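Local coordinates for protein esterase (Pseudomonas putida, PDB 1ZOI) that hydrolyses ester bonds stereoselectively as an alpha/beta-hydrolase-fold esterase, with a use in the synthesis of D-beta-acetylthioisobutyric acid, at residues R51-D56 against L86-A91; D207-L212 against A240-N245. All blocks are in the same frame, centred on the assembly; numbering follows the deposited sequence.

Both contacts belong to one alpha/beta hydrolase fold and follow each other along the chain, contact 1 closing before contact 2 opens. In contact 1 a strand of the central sheet, 51-55, meets the loop that leads from helix 72-86 to strand 92-96; in contact 2, L212 of helix 209-214 meets L242 and L243 at the C-terminal end of helix 236-242. Their centres lie 23 Å apart and their nearest atoms about 13 Å, without touching. Along the sheet, strands 24-28, 92-96 and 118-121 separate strand 51-55 from strand 219-224, on which L243 of contact 2 packs. Contact 1 therefore joins a helix end and loop to a strand, and contact 2 joins one helix to the end of another.

Contact 1 (R51-D56 against L86-A91); sequences RVVAHD and LGIQGA
Strand 51-55 passes the turn after helix 72-86 at a distance, V53 CA and I88 CA being nearest at 9.1 Å, so side chains and two waters span the gap between the backbones. From the strand, R51 and V53 point across, and L86 and I88 point back. R51 is the long arm. Its CG lies anti to the backbone N (chi1 171°) and the chain stays extended to NE, which carries the guanidinium out to the helix end. There I88 CG2 sits over the centre of one guanidinium face, 3.9 Å from R51 CZ. At the outer N-H groups, water 1 accepts from R51 NH1 at 2.9 Å and donates to L86 O, and water 2 accepts from R51 NH2 and donates to the same L86 O at 3.0 Å. One carbonyl at the C-terminal end of the helix therefore takes two water-mediated links from one arginine, a site where a positive charge is probably welcome. Two residues on along the strand, V53 meets L86 and I88 tip to tip: V53 CG1 reaches L86 CD1 at 4.0 Å, and V53 CG2 reaches I88 CD1 at 4.1 Å. G87, with positive phi, is the C-prime residue of a Schellman motif that ends the helix, the backbone N-H groups of G87 and I88 turning back to carbonyls of the last helical turn; a type II turn from I88 to A91 then leads toward strand 92-96. This is a helix-to-strand connection of the alpha/beta hydrolase sheet. R51 NE forms a salt bridge with D16 on strand 11-17, where L86 also rests on Y14, and I88 leans on H26 of strand 24-28, while V52 packs against helix 39-47.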
loop_
_atom_site.group_PDB
_atom_site.type_symbol
_atom_site.label_atom_id
_atom_site.label_comp_id
_atom_site.label_asym_id
_atom_site.label_seq_id
_atom_site.Cartn_x
_atom_site.Cartn_y
_atom_site.Cartn_z
ATOM N N ARG A 51 -22.870 -6.112 12.546
ATOM C CA ARG A 51 -22.490 -5.358 11.361
ATOM C C ARG A 51 -21.339 -4.550 11.944
ATOM O O ARG A 51 -21.488 -3.939 13.003
ATOM C CB ARG A 51 -23.612 -4.423 10.907
ATOM C CG ARG A 51 -23.193 -3.449 9.809
ATOM C CD ARG A 51 -24.357 -2.547 9.402
ATOM N NE ARG A 51 -23.949 -1.472 8.500
ATOM C CZ ARG A 51 -24.772 -0.526 8.053
ATOM N NH1 ARG A 51 -26.041 -0.526 8.428
ATOM N NH2 ARG A 51 -24.328 0.418 7.232
ATOM N N VAL A 52 -20.189 -4.556 11.280
ATOM C CA VAL A 52 -19.042 -3.833 11.803
ATOM C C VAL A 52 -18.580 -2.719 10.884
ATOM O O VAL A 52 -18.533 -2.880 9.668
ATOM C CB VAL A 52 -17.871 -4.803 12.095
ATOM C CG1 VAL A 52 -18.314 -5.823 13.145
ATOM C CG2 VAL A 52 -17.434 -5.512 10.823
ATOM N N VAL A 53 -18.249 -1.583 11.490
ATOM C CA VAL A 53 -17.792 -0.412 10.758
ATOM C C VAL A 53 -16.462 0.080 11.328
ATOM O O VAL A 53 -16.270 0.117 12.541
ATOM C CB VAL A 53 -18.847 0.719 10.845
ATOM C CG1 VAL A 53 -18.316 2.000 10.224
ATOM C CG2 VAL A 53 -20.126 0.280 10.139
ATOM N N ALA A 54 -15.536 0.435 10.448
ATOM C CA ALA A 54 -14.236 0.941 10.882
ATOM C C ALA A 54 -13.740 1.911 9.827
ATOM O O ALA A 54 -13.662 1.564 8.652
ATOM C CB ALA A 54 -13.240 -0.204 11.047
ATOM N N HIS A 55 -13.417 3.130 10.242
ATOM C CA HIS A 55 -12.933 4.130 9.297
ATOM C C HIS A 55 -11.500 4.539 9.605
ATOM O O HIS A 55 -11.007 4.353 10.725
ATOM C CB HIS A 55 -13.821 5.376 9.335
ATOM C CG HIS A 55 -13.684 6.172 10.594
ATOM N ND1 HIS A 55 -14.147 5.723 11.815
ATOM C CD2 HIS A 55 -13.087 7.363 10.834
ATOM C CE1 HIS A 55 -13.838 6.604 12.751
ATOM N NE2 HIS A 55 -13.194 7.607 12.182
ATOM N N ASP A 56 -10.836 5.091 8.596
ATOM C CA ASP A 56 -9.470 5.581 8.737
ATOM C C ASP A 56 -9.541 7.051 9.158
ATOM O O ASP A 56 -10.201 7.857 8.503
ATOM C CB ASP A 56 -8.714 5.516 7.402
ATOM C CG ASP A 56 -8.430 4.101 6.930
ATOM O OD1 ASP A 56 -8.628 3.124 7.691
ATOM O OD2 ASP A 56 -7.979 3.974 5.773
ATOM N N LEU A 86 -23.880 6.523 6.897
ATOM C CA LEU A 86 -24.351 5.142 6.973
ATOM C C LEU A 86 -25.638 4.926 7.766
ATOM O O LEU A 86 -26.200 3.831 7.744
ATOM C CB LEU A 86 -23.259 4.254 7.568
ATOM C CG LEU A 86 -21.970 4.161 6.759
ATOM C CD1 LEU A 86 -20.956 3.328 7.532
ATOM C CD2 LEU A 86 -22.260 3.545 5.390
ATOM N N GLY A 87 -26.098 5.957 8.466
ATOM C CA GLY A 87 -27.310 5.824 9.255
ATOM C C GLY A 87 -27.141 4.836 10.395
ATOM O O GLY A 87 -28.070 4.102 10.737
ATOM N N ILE A 88 -25.955 4.822 10.998
ATOM C CA ILE A 88 -25.677 3.901 12.095
ATOM C C ILE A 88 -25.716 4.548 13.478
ATOM O O ILE A 88 -24.882 4.266 14.337
ATOM C CB ILE A 88 -24.312 3.212 11.912
ATOM C CG1 ILE A 88 -23.204 4.263 11.807
ATOM C CG2 ILE A 88 -24.344 2.335 10.676
ATOM C CD1 ILE A 88 -21.816 3.666 11.778
ATOM N N GLN A 89 -26.690 5.423 13.691
ATOM C CA GLN A 89 -26.836 6.065 14.985
ATOM C C GLN A 89 -27.216 4.995 16.012
ATOM O O GLN A 89 -27.854 3.997 15.673
ATOM C CB GLN A 89 -27.934 7.132 14.932
ATOM C CG GLN A 89 -27.606 8.344 14.076
ATOM C CD GLN A 89 -27.831 8.121 12.585
ATOM O OE1 GLN A 89 -28.301 7.066 12.158
ATOM N NE2 GLN A 89 -27.499 9.130 11.786
ATOM N N GLY A 90 -26.809 5.195 17.261
ATOM C CA GLY A 90 -27.147 4.244 18.306
ATOM C C GLY A 90 -26.308 2.982 18.341
ATOM O O GLY A 90 -26.663 2.012 19.008
ATOM N N ALA A 91 -25.190 2.988 17.630
ATOM C CA ALA A 91 -24.314 1.826 17.599
ATOM C C ALA A 91 -23.403 1.785 18.817
ATOM O O ALA A 91 -23.340 2.734 19.602
ATOM C CB ALA A 91 -23.463 1.853 16.330
HETATM O O HOH W 1 -27.870 1.685 8.533
HETATM O O HOH W 2 -26.112 1.902 5.440
#

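Contact 2 (D207-L212 against A240-N245); sequences DFTEDL and AKLLPN
L212 and L242 cross at an angle, in contact from their CB atoms (L212 CB to L242 CB, 4.0 Å) out to L212 CD1 and L242 CD1, 3.8 Å apart. The other branch of L212 turns to the next residue along: L212 CD2 lies 3.9 Å from L243 CD2, so the side chain of L212 is shared between two successive leucines. L242 CD1 also reaches T209, one turn back on the first helix, at 4.1 Å from T209 CG2. At chi1 -61° T209 OG1 lies beside its own backbone N, toward D207, leaving CG2 anti to that N and facing L242. The L212 carbonyl faces carbon: L243 CD2 comes within 3.5 Å of L212 O, and P244 CD also lies beside it. In the alpha/beta hydrolase fold this joins helix 209-214, just before strand 219-224, to the end of helix 236-242, just before strand 246-251. The start of the first helix is fastened by D207, whose OD1 takes two bonds. T209 N donates to D207 OD1 at 164°, from the anti side and 35° out of the carboxylate plane, which makes an Asx turn; T209 OG1 donates to the syn lone pair of D207 OD1 at 2.7 Å. The OG1 bond holds the T209 rotation; the N-H bond ties down the backbone. Farther out, L212 packs on V104 of helix 98-109, to which D211 is tied by a salt bridge with R105. L243 rests on V219 and V221 of strand 219-224, and L242 touches P126.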
loop_
_atom_site.group_PDB
_atom_site.type_symbol
_atom_site.label_atom_id
_atom_site.label_comp_id
_atom_site.label_asym_id
_atom_site.label_seq_id
_atom_site.Cartn_x
_atom_site.Cartn_y
_atom_site.Cartn_z
ATOM N N ASP A 207 -7.194 16.984 27.079
ATOM C CA ASP A 207 -7.804 16.567 28.343
ATOM C C ASP A 207 -9.253 16.147 28.094
ATOM O O ASP A 207 -10.072 16.949 27.647
ATOM C CB ASP A 207 -7.765 17.719 29.352
ATOM C CG ASP A 207 -8.072 17.262 30.766
ATOM O OD1 ASP A 207 -8.667 16.172 30.918
ATOM O OD2 ASP A 207 -7.725 17.990 31.723
ATOM N N PHE A 208 -9.563 14.887 28.391
ATOM C CA PHE A 208 -10.898 14.333 28.166
ATOM C C PHE A 208 -11.756 14.250 29.419
ATOM O O PHE A 208 -12.837 13.661 29.394
ATOM C CB PHE A 208 -10.768 12.928 27.569
ATOM C CG PHE A 208 -10.064 12.893 26.243
ATOM C CD1 PHE A 208 -10.766 13.100 25.066
ATOM C CD2 PHE A 208 -8.695 12.654 26.178
ATOM C CE1 PHE A 208 -10.117 13.067 23.831
ATOM C CE2 PHE A 208 -8.033 12.618 24.950
ATOM C CZ PHE A 208 -8.749 12.825 23.774
ATOM N N THR A 209 -11.277 14.837 30.510
ATOM C CA THR A 209 -12.006 14.792 31.773
ATOM C C THR A 209 -13.457 15.254 31.663
ATOM O O THR A 209 -14.370 14.564 32.122
ATOM C CB THR A 209 -11.278 15.623 32.845
ATOM O OG1 THR A 209 -9.971 15.075 33.048
ATOM C CG2 THR A 209 -12.035 15.593 34.161
ATOM N N GLU A 210 -13.671 16.411 31.049
ATOM C CA GLU A 210 -15.022 16.938 30.899
ATOM C C GLU A 210 -15.919 15.972 30.130
ATOM O O GLU A 210 -17.067 15.736 30.520
ATOM C CB GLU A 210 -15.002 18.288 30.176
ATOM C CG GLU A 210 -16.381 18.929 30.053
ATOM C CD GLU A 210 -16.387 20.155 29.153
ATOM O OE1 GLU A 210 -17.466 20.763 28.986
ATOM O OE2 GLU A 210 -15.317 20.507 28.612
ATOM N N ASP A 211 -15.397 15.412 29.041
ATOM C CA ASP A 211 -16.178 14.484 28.226
ATOM C C ASP A 211 -16.574 13.252 29.028
ATOM O O ASP A 211 -17.720 12.814 28.986
ATOM C CB ASP A 211 -15.391 14.018 26.992
ATOM C CG ASP A 211 -14.917 15.162 26.110
ATOM O OD1 ASP A 211 -15.558 16.237 26.082
ATOM O OD2 ASP A 211 -13.895 14.965 25.422
ATOM N N LEU A 212 -15.608 12.697 29.750
ATOM C CA LEU A 212 -15.827 11.497 30.546
ATOM C C LEU A 212 -16.911 11.664 31.599
ATOM O O LEU A 212 -17.781 10.803 31.742
ATOM C CB LEU A 212 -14.521 11.074 31.219
ATOM C CG LEU A 212 -13.371 10.635 30.307
ATOM C CD1 LEU A 212 -12.150 10.348 31.157
ATOM C CD2 LEU A 212 -13.773 9.398 29.508
ATOM N N ALA A 240 -11.951 5.071 34.219
ATOM C CA ALA A 240 -13.033 4.246 34.749
ATOM C C ALA A 240 -13.776 4.916 35.898
ATOM O O ALA A 240 -14.998 4.787 36.014
ATOM C CB ALA A 240 -12.484 2.897 35.198
ATOM N N LYS A 241 -13.038 5.639 36.736
ATOM C CA LYS A 241 -13.627 6.327 37.881
ATOM C C LYS A 241 -14.407 7.579 37.492
ATOM O O LYS A 241 -15.423 7.896 38.110
ATOM C CB LYS A 241 -12.536 6.702 38.886
ATOM C CG LYS A 241 -11.843 5.510 39.518
ATOM C CD LYS A 241 -10.791 5.953 40.521
ATOM C CE LYS A 241 -10.117 4.760 41.180
ATOM N NZ LYS A 241 -9.428 3.891 40.186
ATOM N N LEU A 242 -13.934 8.288 36.470
ATOM C CA LEU A 242 -14.598 9.505 36.010
ATOM C C LEU A 242 -15.922 9.227 35.304
ATOM O O LEU A 242 -16.848 10.038 35.374
ATOM C CB LEU A 242 -13.672 10.288 35.072
ATOM C CG LEU A 242 -12.508 11.017 35.745
ATOM C CD1 LEU A 242 -11.536 11.552 34.694
ATOM C CD2 LEU A 242 -13.062 12.157 36.590
ATOM N N LEU A 243 -16.007 8.089 34.618
ATOM C CA LEU A 243 -17.229 7.708 33.908
ATOM C C LEU A 243 -18.305 7.285 34.908
ATOM O O LEU A 243 -18.116 6.332 35.660
ATOM C CB LEU A 243 -16.935 6.548 32.952
ATOM C CG LEU A 243 -16.108 6.884 31.706
ATOM C CD1 LEU A 243 -15.491 5.612 31.142
ATOM C CD2 LEU A 243 -16.985 7.575 30.677
ATOM N N PRO A 244 -19.454 7.982 34.923
ATOM C CA PRO A 244 -20.511 7.605 35.872
ATOM C C PRO A 244 -20.931 6.133 35.811
ATOM O O PRO A 244 -21.255 5.530 36.837
ATOM C CB PRO A 244 -21.651 8.574 35.535
ATOM C CG PRO A 244 -21.372 8.993 34.130
ATOM C CD PRO A 244 -19.874 9.124 34.096
ATOM N N ASN A 245 -20.922 5.551 34.615
ATOM C CA ASN A 245 -21.289 4.145 34.463
ATOM C C ASN A 245 -20.173 3.353 33.792
ATOM O O ASN A 245 -20.425 2.496 32.941
ATOM C CB ASN A 245 -22.590 4.015 33.662
ATOM C CG ASN A 245 -23.816 4.370 34.487
ATOM O OD1 ASN A 245 -24.162 3.666 35.441
ATOM N ND2 ASN A 245 -24.473 5.466 34.132
#